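Local coordinates for protein crustacyanin-C1 subunit (PDB 1I4U) that binds the carotenoid astaxanthin as a lipocalin subunit of crustacyanin, the complex that gives the lobster carapace its blue colour, at residues V106-D111 / A152-I157. Sequence-based numbering, arbitrary orientation.
Sequences VILETD and AAFKNI
Leu108 CD1 lies 3.6 Å from Phe154 CE1 and equally close to Ile157 CD1, so one leucine branch carries most of the contact. It meets the phenylalanine ring at a slant, whereas Leu108 and Ile157 approach tip to tip; the second leucine methyl, CD2, is 4.1 Å from Ile157 CD1. Ala153 CB is 4.4 Å from Leu108 CD1. The same CB is 4.0 Å from Glu109 OE1, a van der Waals approach. Leu108 CG stands anti to its own carbonyl carbon (chi1 -85°), which carries the methyls to the helix. A classic beta bulge, in which Leu108 and Glu109 both pair with Cys117, lets these consecutive side chains start out towards the same helix. Glu109 is extended as far as CD, and its OE2 is hydrogen-bonded to Tyr115 OH. Behind the contact, the Phe154 ring is buried against Cys117 and Phe164. The axes of strand 106-110 and helix 152-156 come within 8.8 Å at 133°, where helix 144-156, which follows the barrel strands, packs on the outside of the lipocalin barrel. No hydrogen bond crosses between 106-111 and 152-157, and just 196 Å² is buried, consistent with cohesion resting mainly on dispersion and some exclusion of water.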
ATOM      1  N   VAL A 106      -9.424  -2.292  -8.754  1.00 12.57           N
ATOM      2  CA  VAL A 106     -10.252  -3.015  -9.696  1.00 13.78           C
ATOM      3  C   VAL A 106     -11.316  -2.060 -10.232  1.00 13.45           C
ATOM      4  O   VAL A 106     -11.928  -1.285  -9.466  1.00 14.20           O
ATOM      5  CB  VAL A 106     -10.926  -4.196  -9.022  1.00 12.87           C
ATOM      6  CG1 VAL A 106     -11.874  -4.857  -9.983  1.00 17.78           C
ATOM      7  CG2 VAL A 106      -9.873  -5.189  -8.533  1.00 19.17           C
ATOM      8  N   ILE A 107     -11.545  -2.132 -11.529  1.00 14.03           N
ATOM      9  CA  ILE A 107     -12.634  -1.420 -12.168  1.00 14.10           C
ATOM     10  C   ILE A 107     -13.769  -2.426 -12.235  1.00 14.01           C
ATOM     11  O   ILE A 107     -13.843  -3.317 -13.069  1.00 16.20           O
ATOM     12  CB  ILE A 107     -12.231  -0.852 -13.536  1.00 14.16           C
ATOM     13  CG1 ILE A 107     -10.972   0.013 -13.496  1.00 17.01           C
ATOM     14  CG2 ILE A 107     -13.424  -0.148 -14.198  1.00 16.37           C
ATOM     15  CD1 ILE A 107     -10.372   0.318 -14.872  1.00 16.98           C
ATOM     16  N   LEU A 108     -14.661  -2.311 -11.242  1.00 14.75           N
ATOM     17  CA  LEU A 108     -15.753  -3.290 -11.148  1.00 16.20           C
ATOM     18  C   LEU A 108     -16.709  -3.180 -12.327  1.00 15.97           C
ATOM     19  O   LEU A 108     -17.311  -4.167 -12.767  1.00 19.04           O
ATOM     20  CB  LEU A 108     -16.551  -3.006  -9.887  1.00 19.91           C
ATOM     21  CG  LEU A 108     -16.140  -3.556  -8.568  1.00 23.84           C
ATOM     22  CD1 LEU A 108     -17.260  -3.325  -7.557  1.00 22.11           C
ATOM     23  CD2 LEU A 108     -15.810  -5.046  -8.624  1.00 26.33           C
ATOM     24  N   GLU A 109     -16.893  -1.959 -12.822  1.00 14.82           N
ATOM     25  CA  GLU A 109     -17.828  -1.692 -13.913  1.00 15.62           C
ATOM     26  C   GLU A 109     -17.537  -0.272 -14.420  1.00 13.26           C
ATOM     27  O   GLU A 109     -17.310   0.648 -13.638  1.00 13.81           O
ATOM     28  CB  GLU A 109     -19.284  -1.790 -13.482  1.00 18.59           C
ATOM     29  CG  GLU A 109     -20.292  -1.696 -14.631  1.00 17.21           C
ATOM     30  CD  GLU A 109     -21.731  -1.891 -14.176  1.00 17.43           C
ATOM     31  OE1 GLU A 109     -21.999  -2.843 -13.435  1.00 19.58           O
ATOM     32  OE2 GLU A 109     -22.597  -1.061 -14.544  1.00 21.18           O
ATOM     33  N   THR A 110     -17.566  -0.126 -15.742  1.00 14.07           N
ATOM     34  CA  THR A 110     -17.493   1.189 -16.348  1.00 13.76           C
ATOM     35  C   THR A 110     -18.154   1.156 -17.735  1.00 14.09           C
ATOM     36  O   THR A 110     -18.123   0.117 -18.393  1.00 16.30           O
ATOM     37  CB  THR A 110     -16.066   1.705 -16.464  1.00 13.54           C
ATOM     38  OG1 THR A 110     -16.045   3.049 -16.988  1.00 13.62           O
ATOM     39  CG2 THR A 110     -15.239   0.862 -17.415  1.00 14.85           C
ATOM     40  N   ASP A 111     -18.696   2.280 -18.136  1.00 14.30           N
ATOM     41  CA  ASP A 111     -19.124   2.471 -19.529  1.00 14.61           C
ATOM     42  C   ASP A 111     -18.183   3.419 -20.254  1.00 14.53           C
ATOM     43  O   ASP A 111     -18.523   3.775 -21.397  1.00 15.43           O
ATOM     44  CB  ASP A 111     -20.578   2.923 -19.632  1.00 14.91           C
ATOM     45  CG  ASP A 111     -20.798   4.362 -19.222  1.00 13.94           C
ATOM     46  OD1 ASP A 111     -19.863   4.953 -18.658  1.00 13.86           O
ATOM     47  OD2 ASP A 111     -21.925   4.860 -19.468  1.00 18.63           O
ATOM     48  N   ALA A 152     -25.527  -1.367  -7.605  1.00 19.62           N
ATOM     49  CA  ALA A 152     -25.762  -2.783  -7.870  1.00 20.75           C
ATOM     50  C   ALA A 152     -24.457  -3.548  -7.832  1.00 22.55           C
ATOM     51  O   ALA A 152     -24.332  -4.605  -7.228  1.00 24.18           O
ATOM     52  CB  ALA A 152     -26.477  -2.995  -9.187  1.00 22.57           C
ATOM     53  N   ALA A 153     -23.436  -2.963  -8.470  1.00 22.44           N
ATOM     54  CA  ALA A 153     -22.140  -3.633  -8.573  1.00 20.27           C
ATOM     55  C   ALA A 153     -21.509  -3.853  -7.209  1.00 20.62           C
ATOM     56  O   ALA A 153     -20.938  -4.905  -6.934  1.00 21.83           O
ATOM     57  CB  ALA A 153     -21.176  -2.872  -9.471  1.00 20.96           C
ATOM     58  N   PHE A 154     -21.615  -2.834  -6.358  1.00 18.65           N
ATOM     59  CA  PHE A 154     -21.034  -2.994  -5.032  1.00 19.49           C
ATOM     60  C   PHE A 154     -21.855  -3.930  -4.156  1.00 21.46           C
ATOM     61  O   PHE A 154     -21.252  -4.704  -3.391  1.00 20.28           O
ATOM     62  CB  PHE A 154     -20.885  -1.603  -4.427  1.00 17.38           C
ATOM     63  CG  PHE A 154     -19.763  -0.764  -5.046  1.00 15.59           C
ATOM     64  CD1 PHE A 154     -18.463  -1.170  -4.867  1.00 15.39           C
ATOM     65  CD2 PHE A 154     -19.993   0.363  -5.784  1.00 15.62           C
ATOM     66  CE1 PHE A 154     -17.421  -0.435  -5.394  1.00 13.79           C
ATOM     67  CE2 PHE A 154     -18.974   1.101  -6.315  1.00 15.23           C
ATOM     68  CZ  PHE A 154     -17.676   0.681  -6.203  1.00 13.28           C
ATOM     69  N   LYS A 155     -23.171  -3.866  -4.266  1.00 22.17           N
ATOM     70  CA  LYS A 155     -24.004  -4.817  -3.509  1.00 23.15           C
ATOM     71  C   LYS A 155     -23.693  -6.233  -3.915  1.00 24.83           C
ATOM     72  O   LYS A 155     -23.692  -7.160  -3.090  1.00 26.20           O
ATOM     73  CB  LYS A 155     -25.468  -4.500  -3.726  1.00 23.50           C
ATOM     74  CG  LYS A 155     -26.019  -3.341  -2.901  1.00 30.70           C
ATOM     75  CD  LYS A 155     -27.376  -2.987  -3.411  1.00 36.34           C
ATOM     76  CE  LYS A 155     -28.461  -2.461  -2.544  1.00 37.54           C
ATOM     77  NZ  LYS A 155     -28.045  -1.816  -1.288  1.00 45.34           N
ATOM     78  N   ASN A 156     -23.399  -6.412  -5.185  1.00 23.92           N
ATOM     79  CA  ASN A 156     -23.098  -7.744  -5.701  1.00 27.19           C
ATOM     80  C   ASN A 156     -21.841  -8.350  -5.086  1.00 25.82           C
ATOM     81  O   ASN A 156     -21.685  -9.582  -5.109  1.00 27.53           O
ATOM     82  CB  ASN A 156     -22.966  -7.704  -7.224  1.00 28.68           C
ATOM     83  CG  ASN A 156     -22.723  -9.015  -7.915  1.00 30.72           C
ATOM     84  OD1 ASN A 156     -23.572  -9.907  -8.024  1.00 36.44           O
ATOM     85  ND2 ASN A 156     -21.545  -9.216  -8.479  1.00 36.44           N
ATOM     86  N   ILE A 157     -20.948  -7.527  -4.540  1.00 22.76           N
ATOM     87  CA  ILE A 157     -19.740  -8.032  -3.880  1.00 21.56           C
ATOM     88  C   ILE A 157     -19.787  -7.756  -2.380  1.00 22.49           C
ATOM     89  O   ILE A 157     -18.817  -7.710  -1.641  1.00 23.50           O
ATOM     90  CB  ILE A 157     -18.456  -7.498  -4.548  1.00 20.42           C
ATOM     91  CG1 ILE A 157     -18.291  -5.976  -4.566  1.00 20.90           C
ATOM     92  CG2 ILE A 157     -18.384  -8.040  -5.964  1.00 26.21           C
ATOM     93  CD1 ILE A 157     -16.851  -5.507  -4.662  1.00 20.87           C
TER